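Local coordinates for putative uncharacterized protein (Burkholderia ambifaria, PDB 3W21) that is of unknown function but probably acts as a metal- and 2-oxoglutarate-dependent dioxygenase of the prolyl 4-hydroxylase type, here holding zinc and 2-oxoglutarate, at residues H28-D33 with L239-N244; R172-Q177 with F261-E266; M10-A15 with E34-V39; G179-I184 with S253-M258. One frame throughout, in Å; residues are numbered along the deposited sequence.

Contact 1 (H28-D33 with L239-N244); sequences HALDAD and LFQSKN. With AKG (2-oxoglutaric acid), chain D.
L30, whose CB already faces the strand that carries L239, sets CG beside its backbone N (chi1 -68°), and the extended second torsion then carries CD1 from the last turn of helix 23-31 to CB of L239. The strand, 236-241, belongs to the double-stranded beta-helix (jelly-roll) expected of 2-oxoglutarate dioxygenases, and the helix end packs on the strand face opposite F240 in a buried contact. The two leucine side chains cross at about a right angle, with CD1 of L30 pressed against CB of L239 at 3.5 Å, tighter than usual for two carbons. L178 and I38, on the neighbouring strands, also touch L30, which therefore sits across three strands.

The helix stops in a Schellman motif: D33 takes positive phi, D33 N bonds to L30 O at 2.8 Å, and the next N-H, of E34, probably bonds to A29 O. The turn delivers the D33 carboxylate beside the amide end of Q241, whose chain runs out extended; the two planar groups are 73° apart. The same carboxylate forms a salt bridge with R11, so D33 joins the helix end to the loop around residues 10-15.

F240, between L239 and Q241, points off the other side of the strand. Its chi1 of 67° puts the ring toward the active site, where it meets H246, a zinc ligand, edge-to-face. D157, another zinc ligand, has its backbone tied to S242 just past the strand. At the rim of the F240 ring, with C1 of the 2-oxoglutarate near the ring plane, CZ approaches the ligand's O2 to 3.7 Å.

Contact 2 (R172-Q177 with F261-E266); sequences RSFPRQ and FLIHTE. With AKG (2-oxoglutaric acid), chain D.
The F174 ring lies between two aliphatic groups: CD1 of I263 sits 3.6 Å above one face, and CD of R172, two residues earlier, is over the opposite face. The isoleucine makes a CH-pi contact, CD1 lying 3.8 Å from the F174 ring centroid and 17° off the normal. Its chi1 of 55° brings it there. At the edge of the same ring comes the backbone O of H264. R172 bends over the ring, its guanidinium resting with one face on CZ of F174, and ends in a salt bridge to E266. NH2 of R172 meets OE2 of E266 at 2.8 Å on the anti lone pair, the two planes nearly coplanar; the bond from NH1 is weak.

A type I turn from F174 to Q177 leads the loop into strand 178-183, next to strand 255-265 in what is probably the double-stranded beta-helix core. There Q177 crosses I263 at a slant, CG to CG2 of I263 at 3.7 Å, while its CA gives a CA-H...O contact of 3.5 Å to L262 O. F261 turns toward the metal site, its ring plane 83° from the Q177 amide. CZ of F261 lies 3.1 Å from the 2-oxoglutarate O1.

Contact 3 (M10-A15 with E34-V39); sequences MRFGTA and EADAIV
M10 and D36 carry the tight part of this contact, with R11 closing over the acid, where the chain leaving strand 4-10 meets the start of strand 37-41. M10 N bonds to A37 O at 2.9 Å, and M10 O takes two N-H groups: D36 N at 2.8 Å and, weakly, A37 N. The selenomethionine bends at chi2 and chi3 to bring CE near CB of A37 and CG2 of V39, though its exact place is doubtful. One residue earlier than A37, OD2 of D36 is gripped twice. NH1 of R11 comes to 2.6 Å from D36 OD2 in a salt bridge, the carboxylate lying over one guanidinium face with the planes 76° apart. F12 N adds a 2.9 Å bond to the same OD2, on its anti side and 24° out of plane. NH2 of R11 has a second anionic partner in D33, so the arginine joins two acids that follow helix 23-31.

Against this, the far side is loose. A type II turn runs from R11 to T14 with G13 at positive phi, and its outer residues are exposed, as is E34, which points away. D36 and A37 both facing M10 make this a classic beta bulge in an antiparallel pair.

Contact 4 (G179-I184 with S253-M258); sequences GGFLTI and STRRTM. With AKG (2-oxoglutaric acid), chain D.
The distal (C5) carboxylate of 2-oxoglutarate binds in a pocket on this pair of antiparallel strands, where T257 and R255 supply the polar grip. In T257, chi1 of 65° turns OG1 to the ligand side, where it donates a 2.8 Å hydrogen bond to O4. R255 runs extended and bends at chi3 to bring its guanidinium edge-on to O3; NH1 to O3 is a weak bond of 3.0 Å, and the still closer NH2 is less surely placed. CG2 of T257 covers one face of the same guanidinium. F181, across on strand 178-183, lays a ring face under the ligand chain, with C4 3.3 Å above the ring plane, and R141 and Y143 complete the site.

Backbone bonds pair the two strands: L182 and M258 exchange two, and I184 N reaches R256 O at 2.8 Å. On the sheet face carrying L182 and M258, the selenomethionine SE meets CD2 of L182, and CE packs on CG1 of I184 at 3.7 Å. R256 lies with a guanidinium face over CG2 of I184 and makes a cation-pi contact with W52. An R-x-T pair on a strand of the double-stranded beta-helix holding the distal carboxylate is consistent with the co-substrate pocket of 2-oxoglutarate dioxygenases.

In the fold
From the N terminus, contact 3 closes first, bringing 34-39 back against 10-15 around strand 17-22 and helix 23-31. Contact 1 opens inside that loop at 28-33 and closes only at 239-244, so the two cross, and helix 23-31 is tied to strand 236-241. Contact 2 opens at 172-177 and closes at 261-266; contact 4, 179-184 with 253-258, is nested within it, both using strand 255-265. The second segment of contact 1 falls between the segments of each, so it crosses both. Contact 3 is in series with contacts 2 and 4. All four reach the same large sheet; contacts 1, 2 and 4 also border the 2-oxoglutarate.

Contact 1 (H28-D33 with L239-N244)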
# COMPACT_ATOMS: atom_id res chain seq x y z
N HIS A 28 21.09 -19.13 12.15
CA HIS A 28 22.30 -19.23 11.33
C HIS A 28 22.45 -20.64 10.77
O HIS A 28 22.84 -20.80 9.63
CB HIS A 28 23.57 -18.87 12.14
CG HIS A 28 24.84 -19.27 11.44
ND1 HIS A 28 25.42 -18.48 10.51
CD2 HIS A 28 25.58 -20.46 11.47
CE1 HIS A 28 26.50 -19.13 10.00
NE2 HIS A 28 26.58 -20.34 10.58
N ALA A 29 22.17 -21.69 11.54
CA ALA A 29 22.30 -23.04 10.95
C ALA A 29 21.32 -23.25 9.81
O ALA A 29 21.64 -23.90 8.82
CB ALA A 29 22.06 -24.10 12.03
N LEU A 30 20.08 -22.79 9.98
CA LEU A 30 19.15 -22.85 8.82
C LEU A 30 19.64 -22.06 7.62
O LEU A 30 19.65 -22.56 6.50
CB LEU A 30 17.75 -22.37 9.22
CG LEU A 30 17.10 -23.34 10.18
CD1 LEU A 30 15.99 -22.65 10.97
CD2 LEU A 30 16.58 -24.54 9.38
N ASP A 31 20.03 -20.81 7.84
CA ASP A 31 20.53 -19.98 6.78
C ASP A 31 21.76 -20.60 6.13
O ASP A 31 21.99 -20.46 4.91
CB ASP A 31 20.90 -18.58 7.36
CG ASP A 31 21.13 -17.54 6.27
OD1 ASP A 31 20.37 -17.48 5.30
OD2 ASP A 31 22.09 -16.77 6.42
N ALA A 32 22.54 -21.34 6.90
CA ALA A 32 23.69 -22.03 6.31
C ALA A 32 23.28 -23.35 5.62
O ALA A 32 24.10 -24.05 5.08
CB ALA A 32 24.84 -22.21 7.38
N ASP A 33 21.99 -23.66 5.53
CA ASP A 33 21.60 -24.96 4.94
C ASP A 33 22.21 -26.14 5.68
O ASP A 33 22.51 -27.16 5.11
CB ASP A 33 21.84 -25.04 3.42
CG ASP A 33 21.04 -26.12 2.77
OD1 ASP A 33 19.97 -26.47 3.31
OD2 ASP A 33 21.48 -26.69 1.77
N LEU A 239 11.14 -23.47 13.36
CA LEU A 239 11.86 -22.69 12.35
C LEU A 239 12.17 -23.70 11.20
O LEU A 239 12.64 -24.83 11.44
CB LEU A 239 13.16 -22.18 12.96
CG LEU A 239 12.94 -21.21 14.12
CD1 LEU A 239 14.31 -20.94 14.74
CD2 LEU A 239 12.30 -19.95 13.54
N PHE A 240 11.92 -23.29 9.96
CA PHE A 240 12.12 -24.22 8.84
C PHE A 240 12.31 -23.48 7.53
O PHE A 240 11.94 -22.31 7.41
CB PHE A 240 10.93 -25.18 8.74
CG PHE A 240 9.62 -24.49 8.33
CD1 PHE A 240 8.87 -23.80 9.27
CD2 PHE A 240 9.13 -24.60 7.01
CE1 PHE A 240 7.67 -23.16 8.92
CE2 PHE A 240 7.95 -23.96 6.67
CZ PHE A 240 7.22 -23.27 7.62
N GLN A 241 12.87 -24.20 6.53
CA GLN A 241 13.13 -23.62 5.21
C GLN A 241 11.78 -23.73 4.45
O GLN A 241 11.30 -24.86 4.14
CB GLN A 241 14.22 -24.43 4.51
CG GLN A 241 15.57 -24.27 5.20
CD GLN A 241 16.78 -24.65 4.33
OE1 GLN A 241 17.76 -25.24 4.83
NE2 GLN A 241 16.69 -24.38 3.04
N SER A 242 11.13 -22.60 4.26
CA SER A 242 9.71 -22.59 3.80
C SER A 242 9.58 -22.87 2.28
O SER A 242 8.45 -23.06 1.79
CB SER A 242 9.05 -21.26 4.17
OG SER A 242 9.71 -20.20 3.43
N LYS A 243 10.68 -22.91 1.55
CA LYS A 243 10.62 -23.34 0.13
C LYS A 243 10.36 -24.88 -0.04
O LYS A 243 9.90 -25.28 -1.09
CB LYS A 243 11.89 -22.91 -0.59
CG LYS A 243 11.81 -21.42 -0.96
CD LYS A 243 13.07 -21.00 -1.75
CE LYS A 243 13.24 -21.70 -3.06
NZ LYS A 243 12.01 -21.76 -3.91
N ASN A 244 10.62 -25.69 0.98
CA ASN A 244 10.25 -27.11 0.95
C ASN A 244 8.78 -27.27 1.10
O ASN A 244 8.19 -26.66 1.96
CB ASN A 244 10.97 -27.84 2.07
CG ASN A 244 12.42 -28.04 1.73
OD1 ASN A 244 12.79 -29.01 1.11
ND2 ASN A 244 13.19 -27.12 2.02
C1 AKG D . 3.84 -21.44 7.66
O1 AKG D . 4.10 -21.08 6.48
O2 AKG D . 4.51 -21.03 8.66
C2 AKG D . 2.73 -22.39 7.84
O5 AKG D . 2.50 -23.26 7.00
C3 AKG D . 1.83 -22.30 9.04
C4 AKG D . 2.54 -22.84 10.29
C5 AKG D . 1.57 -22.74 11.45
O3 AKG D . 1.28 -23.83 11.99
O4 AKG D . 1.09 -21.63 11.81

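Contact 2 (R172-Q177 with F261-E266)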
# COMPACT_ATOMS: atom_id res chain seq x y z
N ARG A 172 12.95 -11.75 -6.84
CA ARG A 172 14.14 -12.51 -6.35
C ARG A 172 13.74 -13.56 -5.34
O ARG A 172 13.05 -13.21 -4.38
CB ARG A 172 15.18 -11.64 -5.66
CG ARG A 172 16.55 -12.35 -5.67
CD ARG A 172 17.51 -12.35 -4.47
NE ARG A 172 18.01 -11.07 -4.04
CZ ARG A 172 19.09 -10.85 -3.30
NH1 ARG A 172 19.94 -11.80 -2.90
NH2 ARG A 172 19.36 -9.60 -2.97
N SER A 173 14.18 -14.81 -5.56
CA SER A 173 13.95 -15.91 -4.63
C SER A 173 15.10 -15.97 -3.63
O SER A 173 16.24 -15.74 -4.01
CB SER A 173 13.88 -17.22 -5.34
OG SER A 173 13.52 -18.30 -4.41
N PHE A 174 14.78 -16.26 -2.37
CA PHE A 174 15.78 -16.48 -1.31
C PHE A 174 15.76 -17.97 -0.92
O PHE A 174 14.78 -18.42 -0.33
CB PHE A 174 15.45 -15.60 -0.10
CG PHE A 174 15.61 -14.13 -0.37
CD1 PHE A 174 16.74 -13.45 0.10
CD2 PHE A 174 14.66 -13.43 -1.11
CE1 PHE A 174 16.92 -12.11 -0.18
CE2 PHE A 174 14.85 -12.07 -1.40
CZ PHE A 174 15.98 -11.41 -0.93
N PRO A 175 16.83 -18.74 -1.26
CA PRO A 175 16.69 -20.20 -1.07
C PRO A 175 16.61 -20.61 0.40
O PRO A 175 16.05 -21.67 0.70
CB PRO A 175 17.92 -20.79 -1.77
CG PRO A 175 18.87 -19.65 -1.97
CD PRO A 175 18.04 -18.40 -2.06
N ARG A 176 17.08 -19.75 1.30
CA ARG A 176 17.03 -20.08 2.73
C ARG A 176 15.85 -19.33 3.41
O ARG A 176 15.86 -19.06 4.60
CB ARG A 176 18.38 -19.85 3.40
CG ARG A 176 19.56 -20.56 2.67
CD ARG A 176 19.25 -22.10 2.50
NE ARG A 176 19.99 -22.55 1.32
CZ ARG A 176 19.68 -23.56 0.57
NH1 ARG A 176 20.45 -23.84 -0.48
NH2 ARG A 176 18.63 -24.30 0.89
N GLN A 177 14.84 -18.94 2.64
CA GLN A 177 13.76 -18.20 3.31
C GLN A 177 13.24 -19.10 4.46
O GLN A 177 13.03 -20.31 4.25
CB GLN A 177 12.66 -17.88 2.30
CG GLN A 177 11.41 -17.33 2.99
CD GLN A 177 10.30 -16.91 2.02
OE1 GLN A 177 9.08 -17.01 2.34
NE2 GLN A 177 10.69 -16.38 0.85
N PHE A 261 7.87 -14.83 8.58
CA PHE A 261 8.91 -15.39 7.77
C PHE A 261 10.15 -14.49 7.80
O PHE A 261 10.05 -13.30 8.03
CB PHE A 261 8.40 -15.48 6.31
CG PHE A 261 7.27 -16.47 6.12
CD1 PHE A 261 7.56 -17.79 5.72
CD2 PHE A 261 5.95 -16.09 6.29
CE1 PHE A 261 6.58 -18.70 5.50
CE2 PHE A 261 4.91 -17.02 6.06
CZ PHE A 261 5.23 -18.33 5.67
N LEU A 262 11.29 -15.05 7.44
CA LEU A 262 12.57 -14.30 7.47
C LEU A 262 13.27 -14.50 6.17
O LEU A 262 13.30 -15.62 5.65
CB LEU A 262 13.49 -14.88 8.57
CG LEU A 262 12.93 -14.73 10.00
CD1 LEU A 262 13.44 -15.83 10.96
CD2 LEU A 262 13.37 -13.40 10.53
N ILE A 263 13.86 -13.44 5.63
CA ILE A 263 14.86 -13.58 4.57
C ILE A 263 16.10 -12.80 5.00
O ILE A 263 16.01 -11.77 5.66
CB ILE A 263 14.34 -13.12 3.21
CG1 ILE A 263 13.80 -11.66 3.24
CG2 ILE A 263 13.30 -14.16 2.73
CD1 ILE A 263 13.41 -11.15 1.80
N HIS A 264 17.24 -13.26 4.54
CA HIS A 264 18.51 -12.63 4.94
C HIS A 264 18.95 -11.78 3.80
O HIS A 264 19.43 -12.31 2.81
CB HIS A 264 19.53 -13.73 5.16
CG HIS A 264 20.80 -13.25 5.87
ND1 HIS A 264 21.04 -11.94 6.13
CD2 HIS A 264 21.86 -13.96 6.39
CE1 HIS A 264 22.22 -11.81 6.78
NE2 HIS A 264 22.73 -13.04 6.94
N THR A 265 18.72 -10.47 3.85
CA THR A 265 19.01 -9.66 2.64
C THR A 265 20.41 -9.11 2.81
O THR A 265 20.96 -9.25 3.91
CB THR A 265 18.03 -8.48 2.44
OG1 THR A 265 18.15 -7.56 3.52
CG2 THR A 265 16.55 -8.96 2.33
N GLU A 266 20.96 -8.52 1.74
CA GLU A 266 22.19 -7.72 1.86
C GLU A 266 22.15 -6.70 3.00
O GLU A 266 23.21 -6.37 3.56
CB GLU A 266 22.51 -6.98 0.55
CG GLU A 266 21.91 -7.55 -0.75
CD GLU A 266 22.65 -8.76 -1.32
OE1 GLU A 266 23.81 -9.01 -0.89
OE2 GLU A 266 22.08 -9.45 -2.20
C1 AKG D . 3.84 -21.44 7.66
O1 AKG D . 4.10 -21.08 6.48
O2 AKG D . 4.51 -21.03 8.66
C2 AKG D . 2.73 -22.39 7.84
O5 AKG D . 2.50 -23.26 7.00
C3 AKG D . 1.83 -22.30 9.04
C4 AKG D . 2.54 -22.84 10.29
C5 AKG D . 1.57 -22.74 11.45
O3 AKG D . 1.28 -23.83 11.99
O4 AKG D . 1.09 -21.63 11.81

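Contact 3 (M10-A15 with E34-V39)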
# COMPACT_ATOMS: atom_id res chain seq x y z
N MSE A 10 16.59 -31.03 12.79
CA MSE A 10 16.19 -32.10 11.88
C MSE A 10 16.78 -31.84 10.52
O MSE A 10 16.70 -30.73 9.95
CB MSE A 10 14.67 -32.22 11.71
CG MSE A 10 13.88 -32.99 12.78
SE MSE A 10 13.58 -31.82 14.31
CE MSE A 10 13.17 -30.09 13.56
N ARG A 11 17.35 -32.89 9.94
CA ARG A 11 17.75 -32.91 8.51
C ARG A 11 17.13 -34.14 7.92
O ARG A 11 17.08 -35.18 8.61
CB ARG A 11 19.25 -33.07 8.34
CG ARG A 11 20.16 -31.92 8.69
CD ARG A 11 21.09 -31.59 7.50
NE ARG A 11 20.71 -30.30 6.87
CZ ARG A 11 19.96 -30.18 5.78
NH1 ARG A 11 19.54 -31.30 5.19
NH2 ARG A 11 19.61 -28.94 5.29
N PHE A 12 16.66 -34.06 6.67
CA PHE A 12 15.99 -35.19 6.01
C PHE A 12 16.84 -36.45 6.13
O PHE A 12 18.05 -36.40 5.91
CB PHE A 12 15.79 -34.95 4.50
CG PHE A 12 14.76 -33.91 4.21
CD1 PHE A 12 13.39 -34.15 4.50
CD2 PHE A 12 15.14 -32.68 3.70
CE1 PHE A 12 12.46 -33.16 4.26
CE2 PHE A 12 14.18 -31.66 3.52
CZ PHE A 12 12.85 -31.91 3.79
N GLY A 13 16.17 -37.55 6.41
CA GLY A 13 16.78 -38.89 6.45
C GLY A 13 17.74 -39.17 7.59
O GLY A 13 18.46 -40.17 7.55
N THR A 14 17.78 -38.30 8.60
CA THR A 14 18.80 -38.43 9.64
C THR A 14 18.28 -38.11 11.05
O THR A 14 17.33 -37.35 11.20
CB THR A 14 20.14 -37.70 9.26
OG1 THR A 14 20.49 -36.80 10.28
CG2 THR A 14 20.04 -36.90 7.96
N ALA A 15 18.86 -38.73 12.09
CA ALA A 15 18.36 -38.57 13.47
C ALA A 15 18.49 -37.12 13.89
O ALA A 15 19.42 -36.47 13.46
CB ALA A 15 19.16 -39.45 14.47
N GLU A 34 22.35 -26.00 7.00
CA GLU A 34 22.87 -27.09 7.86
C GLU A 34 21.71 -27.81 8.55
O GLU A 34 21.95 -28.77 9.27
CB GLU A 34 23.77 -26.48 8.95
CG GLU A 34 25.14 -26.17 8.40
CD GLU A 34 25.95 -25.30 9.36
OE1 GLU A 34 25.49 -25.10 10.52
OE2 GLU A 34 27.00 -24.80 8.93
N ALA A 35 20.47 -27.35 8.32
CA ALA A 35 19.30 -28.02 8.93
C ALA A 35 18.07 -27.71 8.07
O ALA A 35 18.04 -26.68 7.37
CB ALA A 35 19.07 -27.50 10.38
N ASP A 36 17.04 -28.55 8.17
CA ASP A 36 15.85 -28.32 7.35
C ASP A 36 14.76 -27.71 8.21
O ASP A 36 13.99 -26.92 7.74
CB ASP A 36 15.41 -29.59 6.64
CG ASP A 36 16.51 -30.13 5.72
OD1 ASP A 36 16.84 -29.40 4.75
OD2 ASP A 36 17.06 -31.24 5.99
N ALA A 37 14.75 -28.05 9.48
CA ALA A 37 13.79 -27.56 10.44
C ALA A 37 14.42 -27.63 11.83
O ALA A 37 15.22 -28.55 12.11
CB ALA A 37 12.54 -28.41 10.40
N ILE A 38 14.11 -26.66 12.69
CA ILE A 38 14.57 -26.71 14.11
C ILE A 38 13.40 -26.42 15.04
O ILE A 38 12.66 -25.49 14.79
CB ILE A 38 15.69 -25.71 14.37
CG1 ILE A 38 16.88 -26.04 13.47
CG2 ILE A 38 16.09 -25.71 15.87
CD1 ILE A 38 18.02 -25.07 13.63
N VAL A 39 13.19 -27.25 16.06
CA VAL A 39 12.07 -27.05 17.00
C VAL A 39 12.69 -26.75 18.37
O VAL A 39 13.53 -27.54 18.83
CB VAL A 39 11.14 -28.30 17.01
CG1 VAL A 39 9.99 -28.19 18.06
CG2 VAL A 39 10.51 -28.45 15.67

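Contact 4 (G179-I184 with S253-M258)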
# COMPACT_ATOMS: atom_id res chain seq x y z
N GLY A 179 10.34 -20.01 7.60
CA GLY A 179 9.12 -19.74 8.34
C GLY A 179 9.43 -19.97 9.81
O GLY A 179 10.24 -20.90 10.15
N GLY A 180 8.80 -19.16 10.70
CA GLY A 180 8.99 -19.39 12.14
C GLY A 180 7.60 -19.24 12.75
O GLY A 180 6.89 -18.21 12.51
N PHE A 181 7.19 -20.26 13.50
CA PHE A 181 5.93 -20.17 14.19
C PHE A 181 6.02 -20.77 15.59
O PHE A 181 6.57 -21.83 15.78
CB PHE A 181 4.74 -20.72 13.38
CG PHE A 181 4.74 -22.24 13.15
CD1 PHE A 181 4.10 -23.11 14.06
CD2 PHE A 181 5.38 -22.80 12.04
CE1 PHE A 181 4.06 -24.51 13.83
CE2 PHE A 181 5.37 -24.22 11.82
CZ PHE A 181 4.69 -25.07 12.70
N LEU A 182 5.43 -20.04 16.54
CA LEU A 182 5.34 -20.46 17.92
C LEU A 182 3.96 -21.03 18.11
O LEU A 182 2.97 -20.38 17.79
CB LEU A 182 5.48 -19.19 18.78
CG LEU A 182 5.25 -19.35 20.27
CD1 LEU A 182 6.10 -20.50 20.78
CD2 LEU A 182 5.53 -17.98 20.97
N THR A 183 3.88 -22.25 18.64
CA THR A 183 2.57 -22.85 18.94
C THR A 183 2.11 -22.39 20.33
O THR A 183 2.89 -22.44 21.30
CB THR A 183 2.63 -24.41 18.85
OG1 THR A 183 2.88 -24.82 17.48
CG2 THR A 183 1.29 -24.98 19.21
N ILE A 184 0.86 -21.95 20.40
CA ILE A 184 0.29 -21.46 21.64
C ILE A 184 -0.71 -22.46 22.22
O ILE A 184 -0.68 -22.66 23.41
CB ILE A 184 -0.43 -20.08 21.48
CG1 ILE A 184 0.57 -18.97 21.18
CG2 ILE A 184 -1.20 -19.74 22.78
CD1 ILE A 184 1.77 -18.88 22.10
N SER A 253 -9.52 -30.18 17.34
CA SER A 253 -9.98 -28.98 18.06
C SER A 253 -9.17 -27.71 17.69
O SER A 253 -8.23 -27.76 16.86
CB SER A 253 -9.95 -29.23 19.57
OG SER A 253 -8.70 -29.74 19.98
N THR A 254 -9.52 -26.58 18.30
CA THR A 254 -8.86 -25.33 17.98
C THR A 254 -7.37 -25.37 18.26
O THR A 254 -6.97 -25.81 19.33
CB THR A 254 -9.39 -24.11 18.76
OG1 THR A 254 -10.81 -24.18 18.85
CG2 THR A 254 -9.01 -22.82 17.99
N ARG A 255 -6.60 -24.86 17.29
CA ARG A 255 -5.13 -24.78 17.35
C ARG A 255 -4.77 -23.31 17.14
O ARG A 255 -5.36 -22.63 16.28
CB ARG A 255 -4.48 -25.66 16.26
CG ARG A 255 -2.94 -25.74 16.33
CD ARG A 255 -2.25 -26.53 15.22
NE ARG A 255 -2.08 -25.75 14.00
CZ ARG A 255 -0.93 -25.50 13.37
NH1 ARG A 255 0.24 -26.01 13.78
NH2 ARG A 255 -0.96 -24.74 12.27
N ARG A 256 -3.86 -22.80 17.97
CA ARG A 256 -3.45 -21.40 17.88
C ARG A 256 -1.92 -21.30 17.71
O ARG A 256 -1.17 -21.97 18.42
CB ARG A 256 -3.93 -20.61 19.11
CG ARG A 256 -5.43 -20.36 19.12
CD ARG A 256 -5.81 -19.41 20.23
NE ARG A 256 -5.50 -19.95 21.55
CZ ARG A 256 -5.09 -19.19 22.55
NH1 ARG A 256 -4.95 -17.89 22.37
NH2 ARG A 256 -4.82 -19.74 23.73
N THR A 257 -1.50 -20.49 16.74
CA THR A 257 -0.07 -20.18 16.49
C THR A 257 0.14 -18.71 16.15
O THR A 257 -0.83 -17.99 15.86
CB THR A 257 0.53 -20.99 15.30
OG1 THR A 257 -0.12 -20.60 14.09
CG2 THR A 257 0.40 -22.53 15.50
N MSE A 258 1.40 -18.27 16.17
CA MSE A 258 1.76 -16.92 15.78
C MSE A 258 2.91 -17.15 14.82
O MSE A 258 3.81 -17.89 15.20
CB MSE A 258 2.49 -16.44 17.04
CG MSE A 258 2.15 -15.08 17.49
SE MSE A 258 2.93 -15.08 19.32
CE MSE A 258 1.21 -15.51 20.04
C1 AKG D . 3.84 -21.44 7.66
O1 AKG D . 4.10 -21.08 6.48
O2 AKG D . 4.51 -21.03 8.66
C2 AKG D . 2.73 -22.39 7.84
O5 AKG D . 2.50 -23.26 7.00
C3 AKG D . 1.83 -22.30 9.04
C4 AKG D . 2.54 -22.84 10.29
C5 AKG D . 1.57 -22.74 11.45
O3 AKG D . 1.28 -23.83 11.99
O4 AKG D . 1.09 -21.63 11.81